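Local coordinates for protein amorpha-4,11-diene synthase (Artemisia annua, PDB 4GAX) that is a sesquiterpene synthase that probably cyclises farnesyl diphosphate, with the help of metal ions, into a sesquiterpene, at residues E326-F331 and E348-I353; E333-W338 and P352-F357. All blocks are in the same frame, centred on the assembly; numbering follows the deposited sequence.

Interaction 1 of 2, residues E326-F331 and E348-I353; sequences EELKIF and EYMKPI
A Met-aromatic contact between Met350 and Phe331, with a tyrosine-carboxylate bond beside it, joins the start of helix 325-337 to the run leading into helix 351-370. Met350 reaches across with an extended chain. Its SD lies 3.8 Å from Phe331 CD1, at the rim of the ring. It approaches obliquely, 62° off the ring normal. Met350 CB also lies near Phe331 CD1, so the thioether chain runs past this part of the ring. Phe331 CG is anti to the backbone N (chi1 -169°), which turns the ring toward the methionine. The methyl group goes on to the backbone side of helix 325-337. Met350 CE sits 3.6 Å from Glu327 O and 4.1 Å from Leu328 CD2, and also packs against Phe331 CB.

On the partly exposed side, Tyr349 OH donates to Glu327 OE1 at 2.8 Å. The hydroxyl meets the oxygen from above the carboxylate plane, 61° out of it. The carboxyl carbon lies at the edge of the tyrosine ring, near its plane. One ring face is touched near its rim by CG of the next residue, Met350. Glu327 OE1 has a second donor, Thr324 N, just ahead of helix 325-337, and Tyr349 meets Tyr322 edge-to-face.

Helix 299-322 backs the apolar side, with Ile318 on Leu328 and Met350 and Tyr319 on Leu328 and Phe331. These two are the middle positions of a DDxxD sequence, whose aspartates bind metal in this family, so the contact probably packs against the helix that carries it. Two donors on one carboxylate oxygen would stabilise its negative charge and probably favour ionised Glu327, while the polarisable thioether lies against the Phe331 ring and its methyl packs on the same helix.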
ATOM      1  N   GLU A 326      10.424  33.023  10.340  1.00 45.80           N
ATOM      2  CA  GLU A 326       9.308  33.952  10.501  1.00 49.69           C
ATOM      3  C   GLU A 326       8.199  33.669   9.494  1.00 46.21           C
ATOM      4  O   GLU A 326       7.014  33.808   9.815  1.00 47.43           O
ATOM      5  CB  GLU A 326       9.760  35.413  10.384  1.00 47.65           C
ATOM      6  CG  GLU A 326      10.539  35.930  11.581  1.00 61.82           C
ATOM      7  CD  GLU A 326      11.980  35.449  11.590  1.00 76.66           C
ATOM      8  OE1 GLU A 326      12.443  34.936  10.548  1.00 76.71           O
ATOM      9  OE2 GLU A 326      12.652  35.581  12.638  1.00 84.04           O
ATOM     10  N   GLU A 327       8.587  33.282   8.281  1.00 41.99           N
ATOM     11  CA  GLU A 327       7.625  32.965   7.226  1.00 40.33           C
ATOM     12  C   GLU A 327       6.830  31.707   7.598  1.00 36.79           C
ATOM     13  O   GLU A 327       5.606  31.661   7.467  1.00 42.04           O
ATOM     14  CB  GLU A 327       8.353  32.764   5.889  1.00 41.06           C
ATOM     15  CG  GLU A 327       9.004  34.035   5.297  1.00 44.26           C
ATOM     16  CD  GLU A 327       9.892  33.736   4.089  1.00 45.09           C
ATOM     17  OE1 GLU A 327      10.260  32.555   3.880  1.00 48.67           O
ATOM     18  OE2 GLU A 327      10.218  34.680   3.337  1.00 49.48           O
ATOM     19  N   LEU A 328       7.544  30.690   8.062  1.00 35.31           N
ATOM     20  CA  LEU A 328       6.922  29.442   8.478  1.00 33.56           C
ATOM     21  C   LEU A 328       5.965  29.637   9.656  1.00 38.15           C
ATOM     22  O   LEU A 328       4.881  29.048   9.690  1.00 35.92           O
ATOM     23  CB  LEU A 328       7.995  28.403   8.815  1.00 39.74           C
ATOM     24  CG  LEU A 328       8.824  27.937   7.618  1.00 39.85           C
ATOM     25  CD1 LEU A 328       9.745  26.780   8.004  1.00 45.99           C
ATOM     26  CD2 LEU A 328       7.913  27.530   6.466  1.00 41.17           C
ATOM     27  N   LYS A 329       6.365  30.473  10.612  1.00 42.63           N
ATOM     28  CA  LYS A 329       5.515  30.814  11.751  1.00 46.60           C
ATOM     29  C   LYS A 329       4.176  31.398  11.299  1.00 47.74           C
ATOM     30  O   LYS A 329       3.117  30.998  11.792  1.00 46.06           O
ATOM     31  CB  LYS A 329       6.224  31.818  12.673  1.00 50.60           C
ATOM     32  CG  LYS A 329       5.375  32.269  13.848  1.00 55.10           C
ATOM     33  CD  LYS A 329       5.830  31.630  15.155  1.00 60.51           C
ATOM     34  CE  LYS A 329       6.841  32.512  15.889  1.00 69.71           C
ATOM     35  NZ  LYS A 329       6.239  33.250  17.039  1.00 73.44           N
ATOM     36  N   ILE A 330       4.234  32.350  10.368  1.00 42.04           N
ATOM     37  CA  ILE A 330       3.032  32.965   9.808  1.00 33.97           C
ATOM     38  C   ILE A 330       2.174  31.951   9.032  1.00 39.05           C
ATOM     39  O   ILE A 330       0.946  31.932   9.156  1.00 41.04           O
ATOM     40  CB  ILE A 330       3.394  34.128   8.866  1.00 36.62           C
ATOM     41  CG1 ILE A 330       4.121  35.235   9.631  1.00 38.79           C
ATOM     42  CG2 ILE A 330       2.149  34.698   8.218  1.00 41.85           C
ATOM     43  CD1 ILE A 330       4.655  36.343   8.739  1.00 45.36           C
ATOM     44  N   PHE A 331       2.814  31.123   8.216  1.00 36.42           N
ATOM     45  CA  PHE A 331       2.068  30.138   7.432  1.00 38.89           C
ATOM     46  C   PHE A 331       1.325  29.159   8.349  1.00 39.88           C
ATOM     47  O   PHE A 331       0.171  28.803   8.088  1.00 40.02           O
ATOM     48  CB  PHE A 331       2.992  29.395   6.457  1.00 28.50           C
ATOM     49  CG  PHE A 331       2.256  28.550   5.440  1.00 32.36           C
ATOM     50  CD1 PHE A 331       1.768  29.117   4.268  1.00 33.89           C
ATOM     51  CD2 PHE A 331       2.055  27.195   5.658  1.00 31.12           C
ATOM     52  CE1 PHE A 331       1.087  28.332   3.320  1.00 34.93           C
ATOM     53  CE2 PHE A 331       1.374  26.401   4.711  1.00 30.25           C
ATOM     54  CZ  PHE A 331       0.890  26.980   3.544  1.00 30.32           C
ATOM     55  N   GLU A 348       4.011  36.698   0.312  1.00 35.81           N
ATOM     56  CA  GLU A 348       3.585  36.670  -1.096  1.00 38.20           C
ATOM     57  C   GLU A 348       3.723  35.317  -1.798  1.00 38.69           C
ATOM     58  O   GLU A 348       2.765  34.816  -2.396  1.00 39.34           O
ATOM     59  CB  GLU A 348       4.325  37.743  -1.902  1.00 51.86           C
ATOM     60  CG  GLU A 348       3.506  38.353  -3.025  1.00 66.17           C
ATOM     61  CD  GLU A 348       2.330  39.160  -2.506  1.00 64.69           C
ATOM     62  OE1 GLU A 348       1.322  39.294  -3.229  1.00 66.31           O
ATOM     63  OE2 GLU A 348       2.419  39.660  -1.366  1.00 65.07           O
ATOM     64  N   TYR A 349       4.905  34.717  -1.726  1.00 39.81           N
ATOM     65  CA  TYR A 349       5.125  33.443  -2.412  1.00 38.01           C
ATOM     66  C   TYR A 349       4.277  32.287  -1.873  1.00 38.99           C
ATOM     67  O   TYR A 349       4.138  31.256  -2.540  1.00 35.57           O
ATOM     68  CB  TYR A 349       6.612  33.064  -2.409  1.00 40.85           C
ATOM     69  CG  TYR A 349       7.119  32.484  -1.107  1.00 43.24           C
ATOM     70  CD1 TYR A 349       7.181  31.112  -0.916  1.00 42.74           C
ATOM     71  CD2 TYR A 349       7.560  33.308  -0.080  1.00 46.62           C
ATOM     72  CE1 TYR A 349       7.650  30.576   0.266  1.00 41.65           C
ATOM     73  CE2 TYR A 349       8.031  32.780   1.107  1.00 46.59           C
ATOM     74  CZ  TYR A 349       8.078  31.412   1.273  1.00 42.12           C
ATOM     75  OH  TYR A 349       8.555  30.872   2.452  1.00 38.05           O
ATOM     76  N   MET A 350       3.707  32.448  -0.681  1.00 37.21           N
ATOM     77  CA  MET A 350       2.911  31.373  -0.084  1.00 38.45           C
ATOM     78  C   MET A 350       1.433  31.489  -0.447  1.00 36.71           C
ATOM     79  O   MET A 350       0.642  30.588  -0.153  1.00 32.28           O
ATOM     80  CB  MET A 350       3.065  31.371   1.436  1.00 42.45           C
ATOM     81  CG  MET A 350       4.442  30.962   1.936  1.00 41.50           C
ATOM     82  SD  MET A 350       4.661  31.453   3.659  1.00 37.65           S
ATOM     83  CE  MET A 350       5.895  30.244   4.192  1.00 34.40           C
ATOM     84  N   LYS A 351       1.061  32.597  -1.082  1.00 37.53           N
ATOM     85  CA  LYS A 351      -0.340  32.815  -1.443  1.00 33.68           C
ATOM     86  C   LYS A 351      -0.932  31.752  -2.386  1.00 33.89           C
ATOM     87  O   LYS A 351      -2.014  31.219  -2.101  1.00 31.22           O
ATOM     88  CB  LYS A 351      -0.564  34.233  -1.975  1.00 35.77           C
ATOM     89  CG  LYS A 351      -0.320  35.333  -0.931  1.00 32.22           C
ATOM     90  CD  LYS A 351      -0.753  36.713  -1.439  1.00 30.62           C
ATOM     91  CE  LYS A 351      -0.748  37.736  -0.305  1.00 44.53           C
ATOM     92  NZ  LYS A 351      -1.437  39.009  -0.683  1.00 47.20           N
ATOM     93  N   PRO A 352      -0.230  31.416  -3.493  1.00 30.27           N
ATOM     94  CA  PRO A 352      -0.863  30.438  -4.399  1.00 25.97           C
ATOM     95  C   PRO A 352      -1.118  29.088  -3.742  1.00 25.88           C
ATOM     96  O   PRO A 352      -2.104  28.419  -4.040  1.00 30.73           O
ATOM     97  CB  PRO A 352       0.173  30.266  -5.524  1.00 27.07           C
ATOM     98  CG  PRO A 352       0.978  31.558  -5.494  1.00 36.21           C
ATOM     99  CD  PRO A 352       1.045  31.933  -4.033  1.00 33.91           C
ATOM    100  N   ILE A 353      -0.231  28.688  -2.842  1.00 28.96           N
ATOM    101  CA  ILE A 353      -0.329  27.366  -2.239  1.00 29.47           C
ATOM    102  C   ILE A 353      -1.438  27.383  -1.191  1.00 24.96           C
ATOM    103  O   ILE A 353      -2.157  26.405  -1.019  1.00 30.60           O
ATOM    104  CB  ILE A 353       1.019  26.927  -1.606  1.00 46.34           C
ATOM    105  CG1 ILE A 353       2.139  26.937  -2.660  1.00 62.00           C
ATOM    106  CG2 ILE A 353       0.891  25.532  -0.979  1.00 40.68           C
ATOM    107  CD1 ILE A 353       2.704  28.333  -3.041  1.00 83.52           C
TER

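Interaction 2 of 2, residues E333-W338 and P352-F357; sequences EAIERW and PIYKLF
Tyr354 drives its ring edge into the last turn of helix 325-337, and its OH donates to Ala334 O at 2.6 Å. With chi1 at -166° the Tyr354 ring leaves its helix on the side away from its own backbone N and reaches the other helix. The same carbonyl accepts Trp338 N from the opposite face of its plane. Tyr354 OH is also hydrogen-bonded to Ser339 N, just beyond the helix end. Replacing the tyrosine by phenylalanine would probably leave Ser339 N without this partner and Ala334 O with one donor fewer. Ala334 CB packs on Tyr354 CE1 at 3.7 Å.

The tight part continues with Phe357. Ile335 CD1 lies over one face of its ring in a CH-pi contact, 3.9 Å from the centroid. The edge of Phe357 points at the face of the Trp338 six-membered ring, a T-shaped pair with planes at 70°. Phe357 CZ is 3.6 Å from Trp338 CH2. Val384 of helix 374-399 touches both rings, and Lys381 makes a cation-pi contact with Trp338.

The outer side is loose. Arg337 is exposed and poorly ordered. Its NE makes a long salt bridge to Glu333 OE2, 3.6 Å away on the same helix.

The axes of segments 333-337 and 352-357 run 22° from parallel, 11.9 Å apart at closest approach. The connecting loop must therefore travel back along the pair, and its Ile346 touches Ala334 and Tyr354. The helices stand well apart, and the large side chains of Tyr354, Phe357 and Trp338 bridge the gap within the all-helical terpene synthase fold.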
ATOM      1  N   GLU A 333       0.156  29.696  11.399  1.00 37.41           N
ATOM      2  CA  GLU A 333      -1.023  30.321  12.003  1.00 42.86           C
ATOM      3  C   GLU A 333      -2.146  30.442  10.975  1.00 35.89           C
ATOM      4  O   GLU A 333      -3.324  30.260  11.303  1.00 38.56           O
ATOM      5  CB  GLU A 333      -0.686  31.688  12.617  1.00 54.83           C
ATOM      6  CG  GLU A 333      -1.891  32.422  13.199  1.00 69.36           C
ATOM      7  CD  GLU A 333      -2.695  31.571  14.180  1.00 81.68           C
ATOM      8  OE1 GLU A 333      -2.078  30.901  15.040  1.00 82.60           O
ATOM      9  OE2 GLU A 333      -3.945  31.572  14.090  1.00 85.62           O
ATOM     10  N   ALA A 334      -1.776  30.741   9.732  1.00 29.74           N
ATOM     11  CA  ALA A 334      -2.742  30.769   8.641  1.00 35.52           C
ATOM     12  C   ALA A 334      -3.414  29.400   8.468  1.00 27.11           C
ATOM     13  O   ALA A 334      -4.610  29.311   8.167  1.00 29.77           O
ATOM     14  CB  ALA A 334      -2.070  31.195   7.356  1.00 36.68           C
ATOM     15  N   ILE A 335      -2.648  28.329   8.654  1.00 33.20           N
ATOM     16  CA  ILE A 335      -3.232  26.992   8.551  1.00 33.39           C
ATOM     17  C   ILE A 335      -4.167  26.750   9.740  1.00 32.03           C
ATOM     18  O   ILE A 335      -5.260  26.206   9.567  1.00 30.70           O
ATOM     19  CB  ILE A 335      -2.158  25.891   8.420  1.00 35.32           C
ATOM     20  CG1 ILE A 335      -1.475  25.994   7.056  1.00 27.74           C
ATOM     21  CG2 ILE A 335      -2.779  24.488   8.558  1.00 31.47           C
ATOM     22  CD1 ILE A 335      -2.366  25.556   5.877  1.00 27.95           C
ATOM     23  N   GLU A 336      -3.751  27.186  10.933  1.00 34.17           N
ATOM     24  CA  GLU A 336      -4.600  27.109  12.124  1.00 37.47           C
ATOM     25  C   GLU A 336      -5.897  27.881  11.917  1.00 38.22           C
ATOM     26  O   GLU A 336      -6.965  27.445  12.355  1.00 35.01           O
ATOM     27  CB  GLU A 336      -3.882  27.662  13.365  1.00 37.24           C
ATOM     28  CG  GLU A 336      -2.683  26.854  13.840  1.00 40.11           C
ATOM     29  CD  GLU A 336      -3.047  25.494  14.424  1.00 41.48           C
ATOM     30  OE1 GLU A 336      -4.250  25.157  14.512  1.00 42.90           O
ATOM     31  OE2 GLU A 336      -2.112  24.752  14.808  1.00 42.05           O
ATOM     32  N   ARG A 337      -5.793  29.028  11.248  1.00 36.44           N
ATOM     33  CA  ARG A 337      -6.947  29.884  10.991  1.00 44.37           C
ATOM     34  C   ARG A 337      -7.904  29.247   9.986  1.00 39.22           C
ATOM     35  O   ARG A 337      -9.119  29.363  10.128  1.00 36.65           O
ATOM     36  CB  ARG A 337      -6.489  31.262  10.507  1.00 54.71           C
ATOM     37  CG  ARG A 337      -7.263  32.420  11.111  1.00 66.94           C
ATOM     38  CD  ARG A 337      -6.494  33.726  10.971  1.00 81.21           C
ATOM     39  NE  ARG A 337      -5.726  34.049  12.172  1.00 88.98           N
ATOM     40  CZ  ARG A 337      -6.163  34.855  13.136  1.00 90.99           C
ATOM     41  NH1 ARG A 337      -7.360  35.419  13.035  1.00 85.35           N
ATOM     42  NH2 ARG A 337      -5.403  35.098  14.197  1.00 91.42           N
ATOM     43  N   TRP A 338      -7.345  28.575   8.978  1.00 37.70           N
ATOM     44  CA  TRP A 338      -8.131  27.811   8.009  1.00 31.67           C
ATOM     45  C   TRP A 338      -9.250  28.669   7.431  1.00 28.27           C
ATOM     46  O   TRP A 338     -10.436  28.376   7.624  1.00 35.79           O
ATOM     47  CB  TRP A 338      -8.723  26.565   8.669  1.00 33.78           C
ATOM     48  CG  TRP A 338      -9.084  25.455   7.717  1.00 32.12           C
ATOM     49  CD1 TRP A 338     -10.192  25.384   6.921  1.00 29.20           C
ATOM     50  CD2 TRP A 338      -8.343  24.244   7.485  1.00 34.07           C
ATOM     51  NE1 TRP A 338     -10.186  24.207   6.201  1.00 31.36           N
ATOM     52  CE2 TRP A 338      -9.060  23.491   6.528  1.00 36.29           C
ATOM     53  CE3 TRP A 338      -7.142  23.728   7.989  1.00 26.74           C
ATOM     54  CZ2 TRP A 338      -8.617  22.242   6.066  1.00 32.88           C
ATOM     55  CZ3 TRP A 338      -6.704  22.479   7.532  1.00 23.91           C
ATOM     56  CH2 TRP A 338      -7.439  21.753   6.581  1.00 27.10           C
ATOM     57  N   PRO A 352      -0.230  31.416  -3.493  1.00 30.27           N
ATOM     58  CA  PRO A 352      -0.863  30.438  -4.399  1.00 25.97           C
ATOM     59  C   PRO A 352      -1.118  29.088  -3.742  1.00 25.88           C
ATOM     60  O   PRO A 352      -2.104  28.419  -4.040  1.00 30.73           O
ATOM     61  CB  PRO A 352       0.173  30.266  -5.524  1.00 27.07           C
ATOM     62  CG  PRO A 352       0.978  31.558  -5.494  1.00 36.21           C
ATOM     63  CD  PRO A 352       1.045  31.933  -4.033  1.00 33.91           C
ATOM     64  N   ILE A 353      -0.231  28.688  -2.842  1.00 28.96           N
ATOM     65  CA  ILE A 353      -0.329  27.366  -2.239  1.00 29.47           C
ATOM     66  C   ILE A 353      -1.438  27.383  -1.191  1.00 24.96           C
ATOM     67  O   ILE A 353      -2.157  26.405  -1.019  1.00 30.60           O
ATOM     68  CB  ILE A 353       1.019  26.927  -1.606  1.00 46.34           C
ATOM     69  CG1 ILE A 353       2.139  26.937  -2.660  1.00 62.00           C
ATOM     70  CG2 ILE A 353       0.891  25.532  -0.979  1.00 40.68           C
ATOM     71  CD1 ILE A 353       2.704  28.333  -3.041  1.00 83.52           C
ATOM     72  N   TYR A 354      -1.580  28.507  -0.493  1.00 29.13           N
ATOM     73  CA  TYR A 354      -2.644  28.620   0.490  1.00 31.60           C
ATOM     74  C   TYR A 354      -3.983  28.556  -0.223  1.00 24.82           C
ATOM     75  O   TYR A 354      -4.911  27.900   0.247  1.00 27.48           O
ATOM     76  CB  TYR A 354      -2.532  29.911   1.308  1.00 38.66           C
ATOM     77  CG  TYR A 354      -3.405  29.900   2.550  1.00 32.94           C
ATOM     78  CD1 TYR A 354      -3.031  29.176   3.680  1.00 30.17           C
ATOM     79  CD2 TYR A 354      -4.608  30.601   2.590  1.00 32.53           C
ATOM     80  CE1 TYR A 354      -3.824  29.158   4.817  1.00 28.32           C
ATOM     81  CE2 TYR A 354      -5.409  30.593   3.726  1.00 33.56           C
ATOM     82  CZ  TYR A 354      -5.014  29.871   4.834  1.00 36.21           C
ATOM     83  OH  TYR A 354      -5.811  29.852   5.956  1.00 33.67           O
ATOM     84  N   LYS A 355      -4.066  29.233  -1.363  1.00 26.01           N
ATOM     85  CA  LYS A 355      -5.270  29.223  -2.201  1.00 21.27           C
ATOM     86  C   LYS A 355      -5.620  27.835  -2.732  1.00 19.74           C
ATOM     87  O   LYS A 355      -6.781  27.406  -2.660  1.00 27.75           O
ATOM     88  CB  LYS A 355      -5.082  30.186  -3.376  1.00 28.90           C
ATOM     89  CG  LYS A 355      -6.244  30.216  -4.368  1.00 30.02           C
ATOM     90  CD  LYS A 355      -7.532  30.739  -3.733  1.00 33.81           C
ATOM     91  CE  LYS A 355      -8.642  30.895  -4.789  1.00 34.31           C
ATOM     92  NZ  LYS A 355     -10.000  30.707  -4.202  1.00 29.16           N
ATOM     93  N   LEU A 356      -4.632  27.134  -3.284  1.00 23.02           N
ATOM     94  CA  LEU A 356      -4.867  25.770  -3.774  1.00 19.10           C
ATOM     95  C   LEU A 356      -5.327  24.874  -2.639  1.00 26.71           C
ATOM     96  O   LEU A 356      -6.261  24.077  -2.798  1.00 23.19           O
ATOM     97  CB  LEU A 356      -3.594  25.182  -4.397  1.00 25.37           C
ATOM     98  CG  LEU A 356      -3.773  23.825  -5.094  1.00 24.06           C
ATOM     99  CD1 LEU A 356      -4.503  24.004  -6.423  1.00 27.82           C
ATOM    100  CD2 LEU A 356      -2.419  23.146  -5.312  1.00 26.90           C
ATOM    101  N   PHE A 357      -4.655  24.999  -1.499  1.00 22.37           N
ATOM    102  CA  PHE A 357      -4.986  24.222  -0.302  1.00 22.03           C
ATOM    103  C   PHE A 357      -6.422  24.511   0.163  1.00 22.04           C
ATOM    104  O   PHE A 357      -7.204  23.592   0.383  1.00 20.74           O
ATOM    105  CB  PHE A 357      -3.980  24.580   0.795  1.00 22.76           C
ATOM    106  CG  PHE A 357      -4.232  23.916   2.121  1.00 24.10           C
ATOM    107  CD1 PHE A 357      -3.561  22.757   2.470  1.00 24.52           C
ATOM    108  CD2 PHE A 357      -5.092  24.486   3.048  1.00 21.05           C
ATOM    109  CE1 PHE A 357      -3.768  22.166   3.708  1.00 23.87           C
ATOM    110  CE2 PHE A 357      -5.302  23.884   4.281  1.00 26.18           C
ATOM    111  CZ  PHE A 357      -4.647  22.726   4.606  1.00 28.98           C
TER

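How the interactions relate
Both contacts hold the same two helices, 325-337 and 351-370; the centres of the contacts lie about 8 Å apart. Interaction 1 joins the start of the first helix to the lead-in of the second. Interaction 2 lies further along both and joins the end of the first. They meet where Phe331 CE1 packs on Tyr354 CD1 at 4.2 Å. Each uses a tyrosine hydroxyl, but the acceptor differs: a partly exposed carboxylate in interaction 1, a buried backbone carbonyl in interaction 2. The apolar part changes too, from a thioether beside one ring to an edge-to-face aromatic pair with a CH-pi contact. Interaction 2 is the more deeply buried; interaction 1 has a partly exposed polar side.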